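Local coordinates for protein chitinase (Paenibacillus sp. FPU-7, PDB 5GZT) that probably catalyses the random endo-hydrolysis of beta-1,4 linkages between N-acetylglucosamine units in chitin and chitodextrins, at residues P649-T654 against N747-A752; M663-L669 against G722-V728; G763-L767 against I1128-L1132; A785-T789 against L1125-F1129; F922-L926 against Y936-A940. One frame throughout, in Å; residues are numbered along the deposited sequence.

Contact 1. Residues P649-T654 against N747-A752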
# COMPACT_ATOMS: atom_id res chain seq x y z
N PRO B 649 15.02 -12.50 -11.35
CA PRO B 649 13.75 -12.30 -12.03
C PRO B 649 12.70 -13.35 -11.58
O PRO B 649 13.07 -14.48 -11.13
CB PRO B 649 14.10 -12.39 -13.51
CG PRO B 649 15.59 -12.47 -13.58
CD PRO B 649 16.05 -13.02 -12.27
N LEU B 650 11.44 -12.93 -11.64
CA LEU B 650 10.33 -13.77 -11.32
C LEU B 650 10.22 -14.85 -12.40
O LEU B 650 10.38 -14.59 -13.58
CB LEU B 650 9.06 -12.93 -11.21
CG LEU B 650 9.06 -11.86 -10.11
CD1 LEU B 650 7.91 -10.84 -10.22
CD2 LEU B 650 9.03 -12.57 -8.77
N SER B 651 10.02 -16.09 -11.97
CA SER B 651 9.63 -17.20 -12.80
C SER B 651 8.13 -17.25 -13.13
O SER B 651 7.32 -16.99 -12.32
CB SER B 651 9.93 -18.51 -12.01
OG SER B 651 11.26 -18.84 -12.32
N VAL B 652 7.78 -17.65 -14.33
CA VAL B 652 6.41 -17.99 -14.62
C VAL B 652 6.08 -19.19 -13.68
O VAL B 652 6.94 -20.03 -13.44
CB VAL B 652 6.26 -18.38 -16.08
CG1 VAL B 652 4.83 -18.88 -16.38
CG2 VAL B 652 6.55 -17.22 -17.06
N GLY B 653 4.88 -19.19 -13.13
CA GLY B 653 4.33 -20.19 -12.21
C GLY B 653 3.04 -20.76 -12.88
O GLY B 653 2.26 -20.03 -13.57
N THR B 654 2.85 -22.07 -12.73
CA THR B 654 1.62 -22.75 -13.10
C THR B 654 0.86 -23.50 -12.02
O THR B 654 1.42 -23.77 -10.96
CB THR B 654 1.94 -23.75 -14.21
OG1 THR B 654 2.80 -24.79 -13.71
CG2 THR B 654 2.56 -23.07 -15.37
N ASN B 747 10.56 -9.54 -18.18
CA ASN B 747 11.85 -10.30 -17.98
C ASN B 747 11.68 -11.53 -17.08
O ASN B 747 12.52 -11.83 -16.26
CB ASN B 747 12.94 -9.36 -17.38
CG ASN B 747 13.29 -8.19 -18.30
OD1 ASN B 747 13.89 -8.35 -19.39
ND2 ASN B 747 12.88 -6.99 -17.88
N MET B 748 10.60 -12.27 -17.29
CA MET B 748 10.40 -13.50 -16.54
C MET B 748 11.23 -14.66 -17.08
O MET B 748 11.74 -14.61 -18.18
CB MET B 748 8.96 -13.84 -16.56
CG MET B 748 8.15 -12.71 -15.99
SD MET B 748 6.41 -13.03 -15.66
CE MET B 748 6.50 -14.14 -14.20
N THR B 749 11.41 -15.69 -16.27
CA THR B 749 12.09 -16.88 -16.71
C THR B 749 11.09 -18.05 -16.83
O THR B 749 9.99 -17.97 -16.35
CB THR B 749 13.18 -17.25 -15.74
OG1 THR B 749 12.61 -17.32 -14.44
CG2 THR B 749 14.28 -16.16 -15.78
N ASP B 750 11.51 -19.08 -17.53
CA ASP B 750 10.65 -20.27 -17.80
C ASP B 750 10.03 -20.83 -16.54
O ASP B 750 10.61 -20.75 -15.49
CB ASP B 750 11.49 -21.37 -18.43
CG ASP B 750 12.03 -21.00 -19.79
OD1 ASP B 750 11.73 -19.94 -20.34
OD2 ASP B 750 12.78 -21.81 -20.31
N SER B 751 8.84 -21.34 -16.61
CA SER B 751 8.25 -21.99 -15.44
C SER B 751 9.01 -23.31 -15.20
O SER B 751 9.69 -23.82 -16.07
CB SER B 751 6.74 -22.40 -15.68
OG SER B 751 6.70 -23.51 -16.62
N ALA B 752 8.86 -23.84 -14.00
CA ALA B 752 9.31 -25.17 -13.73
C ALA B 752 8.44 -26.09 -14.53
O ALA B 752 7.32 -25.68 -14.96
CB ALA B 752 9.17 -25.47 -12.21
O HOH W 1 7.67 -22.18 -11.96
O HOH W 2 5.33 -25.51 -13.21
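Ser651 and Thr749 make a single beta bridge where the chain coming from helix 633-642 runs beside the 747-752 loop of the immunoglobulin-like domain, the two segments diverging by 44°. Two backbone bonds form it. Thr749 N donates to Leu650 O (3.1 Å), and Val652 N donates to Thr749 O (3.0 Å) in a nearly straight bond, 174° at the hydrogen. The bridged residues also join through their hydroxyls, Ser651 OG lying 2.9 Å from Thr749 OG1; a chi1 of 53°, which sets OG1 between the backbone N and the carbonyl carbon of Thr749, brings that oxygen to the serine. CA-H...O contacts extend the pairing, from Met748 CA to Leu650 O and, at 3.1 Å, from Ser751 CA to Val652 O.

Apolar packing is lighter. Met748 bends at its last torsion and brings CE to 4.1 Å from Leu650 CB, while Val652 crosses the methionine at about a right angle, its CG2 turned to Met748 CB. Arg641 of helix 633-642 also packs on Leu650 and Met748.

Water bridges complete the contact. One water accepts from Ala752 N and donates to Val652 O; the other hydrogen-bonds to Thr654 OG1 and donates to Ala752 O at 2.7 Å.

Contact 2. Residues M663-L669 against G722-V728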
# COMPACT_ATOMS: atom_id res chain seq x y z
N MET B 663 -6.27 -43.47 -20.82
CA MET B 663 -6.22 -44.46 -21.89
C MET B 663 -7.57 -45.16 -21.95
O MET B 663 -8.18 -45.42 -20.93
CB MET B 663 -5.11 -45.50 -21.65
CG MET B 663 -3.66 -44.93 -21.62
SD MET B 663 -3.15 -44.50 -23.26
CE MET B 663 -3.22 -46.04 -24.18
N ALA B 664 -8.05 -45.45 -23.14
CA ALA B 664 -9.32 -46.24 -23.28
C ALA B 664 -9.00 -47.73 -23.28
O ALA B 664 -9.79 -48.50 -22.83
CB ALA B 664 -9.91 -45.88 -24.65
N THR B 665 -7.86 -48.15 -23.81
CA THR B 665 -7.45 -49.58 -23.76
C THR B 665 -5.98 -49.60 -23.36
O THR B 665 -5.44 -48.57 -22.96
CB THR B 665 -7.61 -50.31 -25.10
OG1 THR B 665 -6.72 -49.76 -26.05
CG2 THR B 665 -9.12 -50.26 -25.63
N TYR B 666 -5.32 -50.74 -23.44
CA TYR B 666 -3.89 -50.76 -23.21
C TYR B 666 -3.17 -49.90 -24.20
O TYR B 666 -2.12 -49.42 -23.89
CB TYR B 666 -3.32 -52.20 -23.22
CG TYR B 666 -3.47 -52.97 -21.90
CD1 TYR B 666 -3.13 -52.37 -20.73
CD2 TYR B 666 -3.96 -54.27 -21.83
CE1 TYR B 666 -3.28 -52.99 -19.50
CE2 TYR B 666 -4.05 -54.95 -20.59
CZ TYR B 666 -3.73 -54.28 -19.43
OH TYR B 666 -3.78 -54.77 -18.13
N THR B 667 -3.66 -49.76 -25.45
CA THR B 667 -2.93 -48.97 -26.40
C THR B 667 -3.70 -47.77 -27.00
O THR B 667 -3.08 -46.92 -27.64
CB THR B 667 -2.41 -49.79 -27.54
OG1 THR B 667 -3.48 -50.45 -28.18
CG2 THR B 667 -1.42 -50.89 -27.02
N GLN B 668 -5.01 -47.69 -26.82
CA GLN B 668 -5.74 -46.54 -27.46
C GLN B 668 -5.84 -45.34 -26.51
O GLN B 668 -6.38 -45.48 -25.41
CB GLN B 668 -7.11 -46.98 -27.95
CG GLN B 668 -7.59 -46.26 -29.22
CD GLN B 668 -6.63 -46.22 -30.45
OE1 GLN B 668 -5.84 -47.16 -30.74
NE2 GLN B 668 -6.72 -45.09 -31.20
N LEU B 669 -5.23 -44.23 -26.93
CA LEU B 669 -5.28 -43.00 -26.16
C LEU B 669 -6.34 -42.11 -26.80
O LEU B 669 -6.18 -41.77 -27.94
CB LEU B 669 -3.94 -42.33 -26.25
CG LEU B 669 -3.82 -41.00 -25.53
CD1 LEU B 669 -3.98 -41.12 -24.05
CD2 LEU B 669 -2.48 -40.44 -25.85
N GLY B 722 -4.54 -41.49 -30.34
CA GLY B 722 -4.00 -42.43 -31.28
C GLY B 722 -3.57 -43.68 -30.53
O GLY B 722 -4.06 -43.95 -29.43
N THR B 723 -2.69 -44.44 -31.18
CA THR B 723 -2.36 -45.81 -30.75
C THR B 723 -0.95 -45.75 -30.23
O THR B 723 -0.06 -45.38 -30.94
CB THR B 723 -2.43 -46.79 -31.92
OG1 THR B 723 -3.75 -46.77 -32.45
CG2 THR B 723 -2.11 -48.34 -31.39
N VAL B 724 -0.79 -46.03 -28.95
CA VAL B 724 0.54 -46.02 -28.35
C VAL B 724 1.17 -47.36 -28.77
O VAL B 724 0.46 -48.38 -28.84
CB VAL B 724 0.38 -45.90 -26.82
CG1 VAL B 724 1.70 -45.99 -26.11
CG2 VAL B 724 -0.38 -44.59 -26.46
N ALA B 725 2.49 -47.37 -28.95
CA ALA B 725 3.24 -48.46 -29.60
C ALA B 725 3.23 -49.78 -28.78
O ALA B 725 3.22 -50.84 -29.35
CB ALA B 725 4.68 -48.01 -29.93
N SER B 726 3.16 -49.68 -27.46
CA SER B 726 3.13 -50.85 -26.58
C SER B 726 2.16 -50.56 -25.42
O SER B 726 1.74 -49.35 -25.20
CB SER B 726 4.59 -51.13 -26.14
OG SER B 726 5.05 -50.18 -25.24
N ASN B 727 1.80 -51.60 -24.69
CA ASN B 727 0.75 -51.49 -23.71
C ASN B 727 1.13 -50.48 -22.63
O ASN B 727 2.30 -50.46 -22.18
CB ASN B 727 0.44 -52.84 -23.07
CG ASN B 727 -0.19 -53.83 -24.03
OD1 ASN B 727 -0.62 -53.47 -25.08
ND2 ASN B 727 -0.23 -55.12 -23.64
N VAL B 728 0.13 -49.72 -22.13
CA VAL B 728 0.38 -48.75 -21.09
C VAL B 728 -0.24 -49.32 -19.83
O VAL B 728 -1.45 -49.40 -19.71
CB VAL B 728 -0.26 -47.36 -21.47
CG1 VAL B 728 -0.17 -46.43 -20.30
CG2 VAL B 728 0.38 -46.82 -22.72
O HOH W 3 -3.78 -48.34 -20.49
O HOH W 4 -4.81 -44.63 -34.00
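Leu669 with Gly722 and Gln668 with Thr723 are successive pairs at the end of an antiparallel strand pairing in the immunoglobulin-like domain, hydrogen-bonded and non-hydrogen-bonded respectively. Leu669 N donates to Gly722 O (2.8 Å), and Gly722 N returns a bond to Leu669 O. Beside them, Thr723 OG1 donates in the amide plane to a lone pair of Gln668 OE1, 2.7 Å away; the bend at chi2 (51°) curls the glutamine chain back to its neighbour across the pair.

Beyond the strand ends the chains remain tied. Thr667 O accepts from Val724 N at 2.8 Å, and Tyr666 O from Val728 N at 2.9 Å. Thr665 OG1 receives the backbone N atoms of Thr667 and Gln668, an ST turn combined with an ST motif. Asn727 sets its amide 22° from the plane of the Tyr666 ring, which it meets obliquely, and its ND2 is held by Tyr729.

On the buried side, Met663 CE lies 3.9 Å from Val724 CG2 and 4.0 Å from Val728 CG2. Met663 follows strand 660-662 of one sheet, whereas Gln668 begins strand 668-678 of another, a passage between sheets characteristic of an immunoglobulin-like beta sandwich.

Contact 3. Residues G763-L767 against I1128-L1132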
# COMPACT_ATOMS: atom_id res chain seq x y z
N GLY B 763 -7.61 -46.49 -14.54
CA GLY B 763 -7.90 -45.29 -13.79
C GLY B 763 -7.19 -45.17 -12.43
O GLY B 763 -6.10 -45.73 -12.22
N PRO B 764 -7.75 -44.36 -11.55
CA PRO B 764 -7.08 -44.04 -10.30
C PRO B 764 -7.13 -45.17 -9.31
O PRO B 764 -8.05 -46.00 -9.44
CB PRO B 764 -7.84 -42.85 -9.78
CG PRO B 764 -9.07 -42.78 -10.51
CD PRO B 764 -8.97 -43.56 -11.75
N ILE B 765 -6.20 -45.20 -8.36
CA ILE B 765 -6.32 -46.17 -7.30
C ILE B 765 -7.24 -45.68 -6.19
O ILE B 765 -7.50 -44.44 -6.05
CB ILE B 765 -4.94 -46.57 -6.75
CG1 ILE B 765 -4.28 -45.43 -6.00
CG2 ILE B 765 -4.06 -47.02 -7.89
CD1 ILE B 765 -3.00 -45.84 -5.26
N LEU B 766 -7.76 -46.64 -5.46
CA LEU B 766 -8.48 -46.42 -4.27
C LEU B 766 -7.91 -47.34 -3.19
O LEU B 766 -8.21 -48.58 -3.18
CB LEU B 766 -9.99 -46.70 -4.55
CG LEU B 766 -10.95 -45.88 -3.65
CD1 LEU B 766 -12.41 -46.09 -4.07
CD2 LEU B 766 -10.78 -46.08 -2.18
N LEU B 767 -7.21 -46.74 -2.24
CA LEU B 767 -6.42 -47.51 -1.24
C LEU B 767 -7.02 -47.31 0.13
O LEU B 767 -7.21 -46.19 0.55
CB LEU B 767 -4.97 -47.02 -1.29
CG LEU B 767 -3.99 -47.80 -0.43
CD1 LEU B 767 -2.56 -47.77 -1.02
CD2 LEU B 767 -4.00 -47.31 0.99
N ILE B 1128 -16.15 -41.93 -2.15
CA ILE B 1128 -14.90 -41.92 -2.91
C ILE B 1128 -15.11 -42.68 -4.17
O ILE B 1128 -14.84 -42.20 -5.26
CB ILE B 1128 -13.73 -42.50 -2.08
CG1 ILE B 1128 -13.49 -41.62 -0.84
CG2 ILE B 1128 -12.44 -42.50 -2.96
CD1 ILE B 1128 -12.59 -42.27 0.17
N PHE B 1129 -15.56 -43.91 -4.03
CA PHE B 1129 -15.65 -44.82 -5.10
C PHE B 1129 -16.59 -44.27 -6.17
O PHE B 1129 -16.31 -44.38 -7.37
CB PHE B 1129 -16.20 -46.16 -4.57
CG PHE B 1129 -16.41 -47.21 -5.64
CD1 PHE B 1129 -15.35 -48.01 -6.08
CD2 PHE B 1129 -17.70 -47.46 -6.16
CE1 PHE B 1129 -15.52 -48.97 -7.07
CE2 PHE B 1129 -17.91 -48.42 -7.17
CZ PHE B 1129 -16.81 -49.22 -7.62
N ASN B 1130 -17.75 -43.70 -5.75
CA ASN B 1130 -18.68 -43.24 -6.79
C ASN B 1130 -18.08 -42.09 -7.57
O ASN B 1130 -18.26 -42.02 -8.75
CB ASN B 1130 -20.05 -42.83 -6.18
CG ASN B 1130 -20.81 -44.01 -5.61
OD1 ASN B 1130 -20.57 -45.19 -5.92
ND2 ASN B 1130 -21.76 -43.68 -4.71
N GLU B 1131 -17.38 -41.19 -6.92
CA GLU B 1131 -16.78 -40.05 -7.63
C GLU B 1131 -15.65 -40.54 -8.52
O GLU B 1131 -15.54 -40.12 -9.70
CB GLU B 1131 -16.27 -38.99 -6.66
CG GLU B 1131 -15.55 -37.83 -7.36
CD GLU B 1131 -16.49 -37.09 -8.36
OE1 GLU B 1131 -17.74 -37.18 -8.13
OE2 GLU B 1131 -15.99 -36.44 -9.33
N LEU B 1132 -14.83 -41.50 -8.05
CA LEU B 1132 -13.72 -41.98 -8.95
C LEU B 1132 -14.22 -42.73 -10.15
O LEU B 1132 -13.51 -42.82 -11.17
CB LEU B 1132 -12.74 -42.91 -8.21
CG LEU B 1132 -11.95 -42.16 -7.14
CD1 LEU B 1132 -10.99 -43.17 -6.52
CD2 LEU B 1132 -11.21 -40.92 -7.66
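Pro764 meets Leu1132 through its ring carbon CG, 4.0 Å from Leu1132 CD2, the two side chains sliding past each other in opposite directions.

At Ile765 the strand begins. Its CB turns away from the helix, and the residue meets 1128-1132 chiefly through its carbonyl oxygen, which sits 3.7 Å from Leu1132 CD1. The backbone of Ile765 is hydrogen-bonded on its other flank to Arg1109 and Val1111. Strand 765-771 is the first of the parallel strands of a TIM barrel of glycosyl hydrolase family 18, and helix 1123-1133 is the last helix, packed antiparallel on its outer side with the short axes 9.9 Å apart and 175° between their directions.

Leu766 then points toward the helix. With CG anti to the backbone N (chi1 -151°), the branch extends between three helix residues. Its CG touches Ile1128 CG2 at 3.8 Å and Leu1132 CD1 at 3.9 Å, both side chains crossing it at a slant. Its CD1 comes to 3.6 Å from Phe1129 CA and meets the Phe1129 ring at the edge, near the ring plane. Phe1113 of the adjoining strand 1110-1114 also touches both Leu766 and Ile1128.

Contact 4. Residues A785-T789 against L1125-F1129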
# COMPACT_ATOMS: atom_id res chain seq x y z
N ALA B 785 -13.99 -55.64 -1.38
CA ALA B 785 -12.81 -55.62 -2.21
C ALA B 785 -13.16 -55.19 -3.57
O ALA B 785 -12.27 -54.92 -4.30
CB ALA B 785 -12.17 -57.01 -2.25
N THR B 786 -14.46 -55.14 -3.94
CA THR B 786 -14.87 -54.60 -5.23
C THR B 786 -14.72 -53.07 -5.35
O THR B 786 -14.73 -52.54 -6.45
CB THR B 786 -16.34 -54.97 -5.59
OG1 THR B 786 -17.23 -54.43 -4.60
CG2 THR B 786 -16.52 -56.44 -5.63
N LYS B 787 -14.66 -52.39 -4.22
CA LYS B 787 -14.54 -50.96 -4.16
C LYS B 787 -13.11 -50.48 -3.91
O LYS B 787 -12.84 -49.36 -4.18
CB LYS B 787 -15.43 -50.42 -3.10
CG LYS B 787 -16.91 -50.45 -3.57
CD LYS B 787 -17.87 -49.81 -2.58
CE LYS B 787 -19.30 -49.85 -3.11
NZ LYS B 787 -19.60 -51.26 -3.44
N LEU B 788 -12.22 -51.36 -3.46
CA LEU B 788 -10.79 -51.05 -3.34
C LEU B 788 -9.98 -51.56 -4.50
O LEU B 788 -10.27 -52.63 -5.07
CB LEU B 788 -10.22 -51.59 -2.01
CG LEU B 788 -10.99 -51.25 -0.77
CD1 LEU B 788 -10.40 -51.82 0.45
CD2 LEU B 788 -11.00 -49.73 -0.63
N THR B 789 -8.95 -50.80 -4.89
CA THR B 789 -7.92 -51.39 -5.74
C THR B 789 -6.77 -51.85 -4.88
O THR B 789 -5.95 -52.70 -5.30
CB THR B 789 -7.38 -50.38 -6.77
OG1 THR B 789 -6.72 -49.32 -6.09
CG2 THR B 789 -8.61 -49.83 -7.64
N LEU B 1125 -16.52 -44.61 2.07
CA LEU B 1125 -15.89 -45.32 0.95
C LEU B 1125 -16.74 -45.20 -0.29
O LEU B 1125 -16.21 -44.91 -1.38
CB LEU B 1125 -15.63 -46.77 1.30
CG LEU B 1125 -15.25 -47.72 0.19
CD1 LEU B 1125 -13.96 -47.29 -0.48
CD2 LEU B 1125 -15.11 -49.13 0.73
N GLY B 1126 -18.05 -45.31 -0.13
CA GLY B 1126 -18.94 -45.24 -1.30
C GLY B 1126 -18.86 -43.86 -1.98
O GLY B 1126 -18.92 -43.77 -3.17
N ALA B 1127 -18.66 -42.82 -1.21
CA ALA B 1127 -18.50 -41.50 -1.73
C ALA B 1127 -17.24 -41.34 -2.61
O ALA B 1127 -17.28 -40.75 -3.70
CB ALA B 1127 -18.47 -40.49 -0.60
N ILE B 1128 -16.15 -41.93 -2.15
CA ILE B 1128 -14.90 -41.92 -2.91
C ILE B 1128 -15.11 -42.68 -4.17
O ILE B 1128 -14.84 -42.20 -5.26
CB ILE B 1128 -13.73 -42.50 -2.08
CG1 ILE B 1128 -13.49 -41.62 -0.84
CG2 ILE B 1128 -12.44 -42.50 -2.96
CD1 ILE B 1128 -12.59 -42.27 0.17
N PHE B 1129 -15.56 -43.91 -4.03
CA PHE B 1129 -15.65 -44.82 -5.10
C PHE B 1129 -16.59 -44.27 -6.17
O PHE B 1129 -16.31 -44.38 -7.37
CB PHE B 1129 -16.20 -46.16 -4.57
CG PHE B 1129 -16.41 -47.21 -5.64
CD1 PHE B 1129 -15.35 -48.01 -6.08
CD2 PHE B 1129 -17.70 -47.46 -6.16
CE1 PHE B 1129 -15.52 -48.97 -7.07
CE2 PHE B 1129 -17.91 -48.42 -7.17
CZ PHE B 1129 -16.81 -49.22 -7.62
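Lys787 lays its aliphatic stem over a face of the Phe1129 ring, where the loop leading into the second strand of the TIM barrel, 790-799, meets the closing helix 1123-1133. The close packing is here. Lys787 CG stands 3.8 Å from the ring centroid and only 9° off its normal, a CH-pi contact almost over the middle of the ring, the two side chains crossing at about a right angle. The backbone follows closely, with Lys787 O 3.4 Å from Phe1129 CD1. Phe1129 carries its CG anti to the backbone N (chi1 177°), which swings the ring off the helix and over the loop.

Deeper in, the contact is wholly apolar. Leu788 starts away from the helix, yet its CD2 comes back to 3.8 Å from Leu1125 CD1, again crossing at about a right angle, and Tyr1116 and Phe1113 pack on both leucines. Leu1125 CD2 reaches Lys787 CB at 4.1 Å, linking this buried layer to the ring.

Toward solvent the contact thins out. Thr786 approaches the ring mainly with its carbonyl oxygen, obliquely, while its hydroxyl bonds to Asp784. The lysine bends at its last torsion, and its amino group is engaged in a salt bridge with Asp784; Lys787 NZ is 5.3 Å from the centroid of the Phe1129 ring, at most a weak cation-pi attraction.

Contact 5. Residues F922-L926 against Y936-A940. With PO4 (phosphate ion), chain D.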
# COMPACT_ATOMS: atom_id res chain seq x y z
N PHE B 922 15.47 -50.95 -1.33
CA PHE B 922 14.17 -51.71 -1.34
C PHE B 922 13.65 -51.89 -2.79
O PHE B 922 13.23 -53.02 -3.16
CB PHE B 922 13.09 -51.06 -0.51
CG PHE B 922 13.02 -51.53 0.94
CD1 PHE B 922 14.02 -51.29 1.83
CD2 PHE B 922 11.90 -52.17 1.39
CE1 PHE B 922 13.92 -51.74 3.10
CE2 PHE B 922 11.78 -52.56 2.66
CZ PHE B 922 12.77 -52.38 3.53
N ARG B 923 13.76 -50.83 -3.62
CA ARG B 923 13.31 -50.94 -5.04
C ARG B 923 14.17 -51.88 -5.83
O ARG B 923 13.64 -52.73 -6.56
CB ARG B 923 13.28 -49.60 -5.72
CG ARG B 923 12.78 -49.54 -7.17
CD ARG B 923 12.01 -50.77 -7.73
NE ARG B 923 10.76 -50.96 -7.27
CZ ARG B 923 9.89 -51.96 -7.33
NH1 ARG B 923 9.96 -53.22 -7.74
NH2 ARG B 923 8.72 -51.56 -6.78
N GLU B 924 15.48 -51.84 -5.61
CA GLU B 924 16.34 -52.84 -6.25
C GLU B 924 15.97 -54.26 -5.86
O GLU B 924 15.79 -55.13 -6.71
CB GLU B 924 17.81 -52.54 -5.92
CG GLU B 924 18.76 -53.56 -6.46
CD GLU B 924 20.24 -53.23 -6.16
OE1 GLU B 924 20.67 -53.09 -5.02
OE2 GLU B 924 20.95 -53.10 -7.08
N LYS B 925 15.81 -54.53 -4.60
CA LYS B 925 15.46 -55.88 -4.17
C LYS B 925 14.13 -56.32 -4.68
O LYS B 925 13.95 -57.46 -4.94
CB LYS B 925 15.49 -55.98 -2.67
CG LYS B 925 16.94 -55.81 -2.22
CD LYS B 925 17.25 -56.39 -0.90
CE LYS B 925 18.69 -56.14 -0.54
NZ LYS B 925 19.72 -56.88 -1.34
N LEU B 926 13.16 -55.41 -4.76
CA LEU B 926 11.84 -55.82 -5.21
C LEU B 926 11.84 -56.01 -6.72
O LEU B 926 11.06 -56.80 -7.23
CB LEU B 926 10.76 -54.80 -4.80
CG LEU B 926 10.39 -54.83 -3.32
CD1 LEU B 926 9.49 -53.65 -2.99
CD2 LEU B 926 9.73 -56.12 -2.91
N TYR B 936 5.06 -58.26 -10.42
CA TYR B 936 5.54 -56.93 -10.10
C TYR B 936 5.17 -56.71 -8.65
O TYR B 936 3.97 -56.94 -8.26
CB TYR B 936 4.85 -55.88 -10.99
CG TYR B 936 5.32 -54.49 -10.53
CD1 TYR B 936 6.63 -54.04 -10.88
CD2 TYR B 936 4.51 -53.68 -9.77
CE1 TYR B 936 7.12 -52.80 -10.46
CE2 TYR B 936 4.95 -52.39 -9.34
CZ TYR B 936 6.26 -51.99 -9.67
OH TYR B 936 6.69 -50.79 -9.25
N TYR B 937 6.13 -56.22 -7.85
CA TYR B 937 5.85 -55.81 -6.49
C TYR B 937 5.96 -54.28 -6.34
O TYR B 937 6.92 -53.68 -6.79
CB TYR B 937 6.83 -56.47 -5.50
CG TYR B 937 6.67 -58.01 -5.52
CD1 TYR B 937 5.64 -58.63 -4.78
CD2 TYR B 937 7.60 -58.81 -6.13
CE1 TYR B 937 5.49 -60.00 -4.72
CE2 TYR B 937 7.42 -60.24 -6.13
CZ TYR B 937 6.38 -60.82 -5.39
OH TYR B 937 6.15 -62.24 -5.37
N GLU B 938 4.97 -53.68 -5.66
CA GLU B 938 4.94 -52.24 -5.43
C GLU B 938 5.79 -51.90 -4.25
O GLU B 938 5.94 -52.71 -3.30
CB GLU B 938 3.48 -51.76 -5.12
CG GLU B 938 2.53 -51.77 -6.31
CD GLU B 938 1.19 -51.13 -6.00
OE1 GLU B 938 0.93 -50.80 -4.85
OE2 GLU B 938 0.40 -50.91 -6.99
N LEU B 939 6.29 -50.69 -4.27
CA LEU B 939 6.90 -50.03 -3.12
C LEU B 939 6.28 -48.63 -2.97
O LEU B 939 6.27 -47.87 -3.94
CB LEU B 939 8.40 -49.90 -3.33
CG LEU B 939 9.22 -49.19 -2.24
CD1 LEU B 939 9.17 -50.04 -0.98
CD2 LEU B 939 10.67 -49.02 -2.63
N ALA B 940 5.75 -48.29 -1.78
CA ALA B 940 5.17 -47.00 -1.58
C ALA B 940 5.60 -46.52 -0.20
O ALA B 940 6.20 -47.28 0.53
CB ALA B 940 3.65 -47.12 -1.63
P PO4 D . 3.94 -63.41 -2.93
O1 PO4 D . 4.28 -62.35 -1.87
O2 PO4 D . 5.09 -64.33 -2.77
O3 PO4 D . 2.64 -63.97 -2.58
O4 PO4 D . 3.97 -62.82 -4.36
O HOH W 5 8.91 -56.05 -8.94
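Arg923 brings NH2 beside the hydroxyl end of Tyr936; the side chains cross at about a right angle with guanidinium and ring planes 9° apart, and the angle is too poor for a hydrogen bond. Its real hold is on the neighbouring backbone: NH2 donates to Tyr937 O at 2.8 Å and NH1 to the same oxygen at 3.2 Å, the acceptor lying in the guanidinium plane. This end-on grip by two nitrogens fixes the rotation of the group. Bends at chi2 and chi3 turn the chain from the helix flank toward the strand. Asp927 forms a salt bridge with NH1, and the Tyr936 hydroxyl bonds to Asp963.

Under the arginine the interface is apolar. Leu926 brings CD1 to 3.9 Å from Leu939 CB and toward the rim of one guanidinium face, and CD2 to 3.9 Å from Tyr937 CB. With CG anti to its backbone N (chi1 179°), Leu939 reaches into the helix surface, where CD2 lies 3.8 Å from Phe922 CB.

A water donates to Leu926 O and accepts from Tyr937 N, joining helix and strand backbones. The Tyr937 hydroxyl donates to O4 of a phosphate, probably from the crystallisation liquor, which His883 and Lys935 also hold; O4 lies in the ring plane, at its edge.

Helix 911-933 and strand 938-943 run antiparallel, 168° between the short axes; with the preceding parallel strand 889-893 they form a beta-alpha-beta crossover, the repeating element of a TIM barrel.

Along the chain, contact 2 falls within the stretch spanned by contact 1, and both are complete before contacts 3, 4 and 5 begin. Contact 2 lies in the immunoglobulin-like domain, about 34 Å between centres from contact 1, at which the chain from helix 633-642 joins that domain. Contacts 3 and 4 have centres about 6 Å apart and share Ile1128 and Phe1129, so helix 1123-1133 packs on the first strand and on the loop before the second, joining both ends of the barrel sequence. Contact 5, within their span, lies about 23 Å from contact 3 between centres, on the same sheet. Contact 2 approaches contact 3 to about 7 Å at nearest atoms, placing the immunoglobulin-like domain alongside this barrel.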